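Side-chain contacts in Low molecular weight protein-tyrosine-phosphatase yfkJ (Bacillus subtilis, PDB 4ETM), which removes phosphate from phosphotyrosine-containing proteins by hydrolysis and takes part in resistance to ethanol stress: residues A35-R40 / E79-D84; G50-D55 / Q162-I167. All coordinates share one frame; numbering follows the deposited sequence.

Contact 1: A35-R40 / E79-D84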
# COMPACT_ATOMS: atom_id res chain seq x y z
N ALA A 35 -1.23 2.88 -18.80
CA ALA A 35 -2.39 3.65 -18.38
C ALA A 35 -2.31 5.07 -18.92
O ALA A 35 -3.29 5.59 -19.46
CB ALA A 35 -2.52 3.66 -16.88
N GLU A 36 -1.14 5.69 -18.78
CA GLU A 36 -0.91 7.02 -19.34
C GLU A 36 -1.32 7.10 -20.82
O GLU A 36 -2.12 7.97 -21.21
CB GLU A 36 0.56 7.42 -19.15
CG GLU A 36 0.83 8.87 -19.57
CD GLU A 36 2.29 9.16 -19.82
OE1 GLU A 36 2.56 10.11 -20.60
OE2 GLU A 36 3.16 8.48 -19.23
N ALA A 37 -0.79 6.20 -21.64
CA ALA A 37 -1.05 6.21 -23.07
C ALA A 37 -2.51 5.93 -23.38
O ALA A 37 -3.12 6.60 -24.21
CB ALA A 37 -0.18 5.18 -23.76
N ILE A 38 -3.09 4.94 -22.70
CA ILE A 38 -4.48 4.58 -22.95
C ILE A 38 -5.42 5.70 -22.52
O ILE A 38 -6.32 6.08 -23.26
CB ILE A 38 -4.86 3.27 -22.22
CG1 ILE A 38 -4.23 2.08 -22.93
CG2 ILE A 38 -6.37 3.11 -22.14
CD1 ILE A 38 -4.53 0.75 -22.26
N PHE A 39 -5.19 6.24 -21.33
CA PHE A 39 -6.02 7.31 -20.82
C PHE A 39 -5.95 8.54 -21.71
O PHE A 39 -6.97 9.20 -21.96
CB PHE A 39 -5.60 7.67 -19.40
CG PHE A 39 -6.35 8.82 -18.83
CD1 PHE A 39 -7.54 8.62 -18.16
CD2 PHE A 39 -5.85 10.11 -18.95
CE1 PHE A 39 -8.23 9.69 -17.63
CE2 PHE A 39 -6.54 11.18 -18.42
CZ PHE A 39 -7.72 10.97 -17.75
N ARG A 40 -4.75 8.85 -22.19
CA ARG A 40 -4.57 9.99 -23.09
C ARG A 40 -5.40 9.79 -24.36
O ARG A 40 -6.05 10.73 -24.83
CB ARG A 40 -3.09 10.17 -23.44
CG ARG A 40 -2.85 11.02 -24.68
CD ARG A 40 -1.52 11.76 -24.62
NE ARG A 40 -0.39 10.87 -24.43
CZ ARG A 40 0.40 10.86 -23.35
NH1 ARG A 40 0.21 11.71 -22.35
NH2 ARG A 40 1.39 10.00 -23.30
N GLU A 79 -3.16 -1.79 -29.94
CA GLU A 79 -4.25 -0.85 -29.78
C GLU A 79 -4.08 0.37 -30.68
O GLU A 79 -4.92 1.26 -30.69
CB GLU A 79 -4.35 -0.40 -28.32
CG GLU A 79 -4.46 -1.56 -27.33
CD GLU A 79 -5.83 -2.19 -27.33
OE1 GLU A 79 -6.83 -1.45 -27.50
OE2 GLU A 79 -5.92 -3.43 -27.17
N GLY A 80 -2.98 0.40 -31.43
CA GLY A 80 -2.68 1.54 -32.28
C GLY A 80 -2.54 2.84 -31.50
O GLY A 80 -2.95 3.91 -31.96
N ILE A 81 -1.97 2.73 -30.30
CA ILE A 81 -1.76 3.87 -29.44
C ILE A 81 -0.27 4.21 -29.35
O ILE A 81 0.56 3.33 -29.14
CB ILE A 81 -2.31 3.60 -28.03
CG1 ILE A 81 -3.83 3.51 -28.07
CG2 ILE A 81 -1.84 4.67 -27.04
CD1 ILE A 81 -4.46 3.06 -26.78
N SER A 82 0.05 5.49 -29.51
CA SER A 82 1.44 5.94 -29.49
C SER A 82 2.01 6.03 -28.07
O SER A 82 1.26 6.17 -27.10
CB SER A 82 1.56 7.30 -30.18
OG SER A 82 2.82 7.89 -29.91
N PHE A 83 3.33 5.94 -27.97
CA PHE A 83 4.03 6.16 -26.70
C PHE A 83 5.35 6.88 -26.92
O PHE A 83 6.27 6.76 -26.11
CB PHE A 83 4.26 4.85 -25.94
CG PHE A 83 4.82 3.74 -26.78
CD1 PHE A 83 3.97 2.93 -27.54
CD2 PHE A 83 6.18 3.47 -26.81
CE1 PHE A 83 4.49 1.90 -28.31
CE2 PHE A 83 6.69 2.45 -27.59
CZ PHE A 83 5.84 1.66 -28.33
N ASP A 84 5.42 7.63 -28.02
CA ASP A 84 6.60 8.43 -28.36
C ASP A 84 7.03 9.35 -27.22
O ASP A 84 6.24 10.12 -26.69
CB ASP A 84 6.31 9.25 -29.63
CG ASP A 84 7.47 10.15 -30.03
OD1 ASP A 84 8.38 9.67 -30.74
OD2 ASP A 84 7.47 11.34 -29.64
O HOH W 1 0.91 9.09 -25.76
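Ile81 lays both ends of its branched side chain on Ala37 and Ile38 of helix 31-45, fastening the loop that leaves helix 70-78 to the first helix of this low molecular weight phosphatase fold. Gly80, with positive phi, closes helix 70-78 in a Schellman motif, and the loop carrying Ile81 begins there. The tight part is apolar. Ile81 CG2 sits 3.7 Å from both Ala37 CB and Ala37 O, meeting the methyl and the helix backbone together. With CG1 anti to its own carbonyl carbon (chi1 -68°) and the chain extended beyond, Ile81 carries CD1 to 4.0 Å from Ile38 CG1, the two isoleucines crossing at about a right angle. Leu76 of helix 70-78 packs on Ala37 and Ile38 as well.

Toward Ser82, which is exposed, the contact is looser and runs through a water. Ser82 OG accepts a hydrogen bond from the backbone N of Asp84 in an ST turn. The guanidinium of Arg40 is held within its own helix by a salt bridge, NH2 to Glu36 OE1 at 2.9 Å; the acceptor lies in the guanidinium plane, yet is approached from above the carboxylate plane. Water 1 bridges the two segments, accepting from Arg40 NE at 2.6 Å and donating to Ser82 O at 3.2 Å.

Contact 2: G50-D55 / Q162-I167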
# COMPACT_ATOMS: atom_id res chain seq x y z
N GLY A 50 -7.45 19.46 -24.66
CA GLY A 50 -7.16 20.81 -24.20
C GLY A 50 -7.52 21.05 -22.75
O GLY A 50 -7.34 22.17 -22.24
N LYS A 51 -8.03 20.03 -22.07
CA LYS A 51 -8.48 20.17 -20.69
C LYS A 51 -7.82 19.19 -19.72
O LYS A 51 -7.64 19.51 -18.55
CB LYS A 51 -10.00 20.01 -20.61
CG LYS A 51 -10.57 20.27 -19.22
CD LYS A 51 -10.25 21.68 -18.75
CE LYS A 51 -10.68 21.92 -17.32
NZ LYS A 51 -10.82 23.36 -16.98
N ILE A 52 -7.47 18.01 -20.21
CA ILE A 52 -6.86 16.99 -19.36
C ILE A 52 -5.46 16.59 -19.85
O ILE A 52 -5.26 16.32 -21.03
CB ILE A 52 -7.74 15.72 -19.26
CG1 ILE A 52 -9.13 16.08 -18.74
CG2 ILE A 52 -7.10 14.69 -18.36
CD1 ILE A 52 -10.07 14.89 -18.65
N LYS A 53 -4.49 16.56 -18.93
CA LYS A 53 -3.14 16.13 -19.24
C LYS A 53 -2.75 14.96 -18.34
O LYS A 53 -3.03 14.97 -17.15
CB LYS A 53 -2.16 17.29 -19.04
CG LYS A 53 -0.79 17.01 -19.63
CD LYS A 53 0.15 18.19 -19.46
CE LYS A 53 1.52 17.88 -20.05
NZ LYS A 53 2.43 19.06 -19.99
N ALA A 54 -2.09 13.95 -18.91
CA ALA A 54 -1.66 12.80 -18.12
C ALA A 54 -0.15 12.58 -18.17
O ALA A 54 0.51 12.98 -19.14
CB ALA A 54 -2.41 11.54 -18.55
N ASP A 55 0.39 11.96 -17.12
CA ASP A 55 1.81 11.62 -17.03
C ASP A 55 1.87 10.34 -16.21
O ASP A 55 0.84 9.88 -15.71
CB ASP A 55 2.62 12.72 -16.33
CG ASP A 55 4.13 12.50 -16.41
OD1 ASP A 55 4.59 11.74 -17.30
OD2 ASP A 55 4.87 13.11 -15.59
N GLN A 162 -13.59 4.30 -16.76
CA GLN A 162 -14.35 4.73 -15.59
C GLN A 162 -13.74 5.97 -14.97
O GLN A 162 -14.45 6.88 -14.56
CB GLN A 162 -14.42 3.61 -14.55
CG GLN A 162 -15.15 2.39 -15.03
CD GLN A 162 -16.55 2.71 -15.45
OE1 GLN A 162 -17.18 3.61 -14.88
NE2 GLN A 162 -17.06 2.01 -16.45
N LEU A 163 -12.41 5.98 -14.88
CA LEU A 163 -11.70 7.13 -14.33
C LEU A 163 -12.04 8.40 -15.11
O LEU A 163 -12.43 9.40 -14.52
CB LEU A 163 -10.18 6.91 -14.37
CG LEU A 163 -9.36 8.16 -13.99
CD1 LEU A 163 -9.66 8.64 -12.57
CD2 LEU A 163 -7.87 7.88 -14.17
N LEU A 164 -11.90 8.34 -16.43
CA LEU A 164 -12.24 9.48 -17.28
C LEU A 164 -13.69 9.95 -17.08
O LEU A 164 -13.95 11.15 -17.03
CB LEU A 164 -11.96 9.18 -18.76
CG LEU A 164 -12.30 10.28 -19.77
CD1 LEU A 164 -11.67 11.62 -19.39
CD2 LEU A 164 -11.84 9.86 -21.17
N ALA A 165 -14.62 9.01 -16.95
CA ALA A 165 -16.03 9.36 -16.72
C ALA A 165 -16.24 10.06 -15.38
O ALA A 165 -17.03 11.00 -15.28
CB ALA A 165 -16.91 8.11 -16.82
N SER A 166 -15.51 9.59 -14.37
CA SER A 166 -15.57 10.15 -13.02
C SER A 166 -15.03 11.58 -13.03
O SER A 166 -15.60 12.48 -12.41
CB SER A 166 -14.76 9.28 -12.05
OG SER A 166 -14.66 9.88 -10.77
N ILE A 167 -13.94 11.79 -13.75
CA ILE A 167 -13.37 13.13 -13.89
C ILE A 167 -14.32 14.05 -14.67
O ILE A 167 -14.49 15.21 -14.31
CB ILE A 167 -11.99 13.09 -14.57
CG1 ILE A 167 -11.03 12.21 -13.76
CG2 ILE A 167 -11.42 14.48 -14.69
CD1 ILE A 167 -9.67 12.01 -14.38
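In the low molecular weight phosphatase fold the long helix 149-170 packs against a four-stranded parallel sheet, and Leu164 and Ile167 of that helix here meet Ile52, the first residue of the outermost strand 52-58, in a small buried contact. The backbones stay well apart: the nearest CA atoms, those of Ile52 and Ile167, are 9.3 Å from each other, and side chains span the interval.

Polar interactions hold the two elements separately. Backbone hydrogen bonds join Lys53 to Ile19 and Val21, and Asp55 to Val21 and Phe23, fixing the strand beside its parallel neighbour 19-25. Asp55 OD2 forms a salt bridge with Arg89, and Lys51 NZ donates to the carbonyls of Arg15 and Ser17. Within the helix, Ile167 N donates to Leu163 O at 2.9 Å.

The contact across the two segments is entirely apolar. Helix 31-45 adds further apolar cover, with Leu42 against Leu164, and Ile167 also packs on Tyr101 of strand 101-104. Ile52 points its CB toward the helix and continues in an extended chain (chi2 179°), which brings the terminal methyl CD1 to the helix surface. There CD1 meets Leu164 CD1 at 3.7 Å, methyl to methyl, as the two side chains cross obliquely. Leu164 starts out to one side, but with CG anti to the backbone N (chi1 179°) its end comes round to the strand. One methyl thus touches residues three positions apart on the helix, about one turn, the second and wider approach running from Ile52 CD1 to Ile167 CG2 at 4.2 Å.

Helix 31-45 joins the two contacts, whose centres lie about 13 Å apart. One of its flanks receives the 79-84 loop in contact 1, while Phe39 points away from that loop into the core beside contact 2. Its ring lies against strand 52-58, with Phe39 CE2 3.6 Å from Ile52 CG2 and Phe39 CD2 3.8 Å from Ala54 CB, and also touches Leu163 on helix 149-170. Glu36 OE2 is hydrogen-bonded to Ser56 OG of the same strand. Contact 1 is nearer the catalytic site: the side chains of Ile38 and the active-site Arg31, on the same helix, are about 10 Å apart, whereas contact 2 lies away from the catalytic residues.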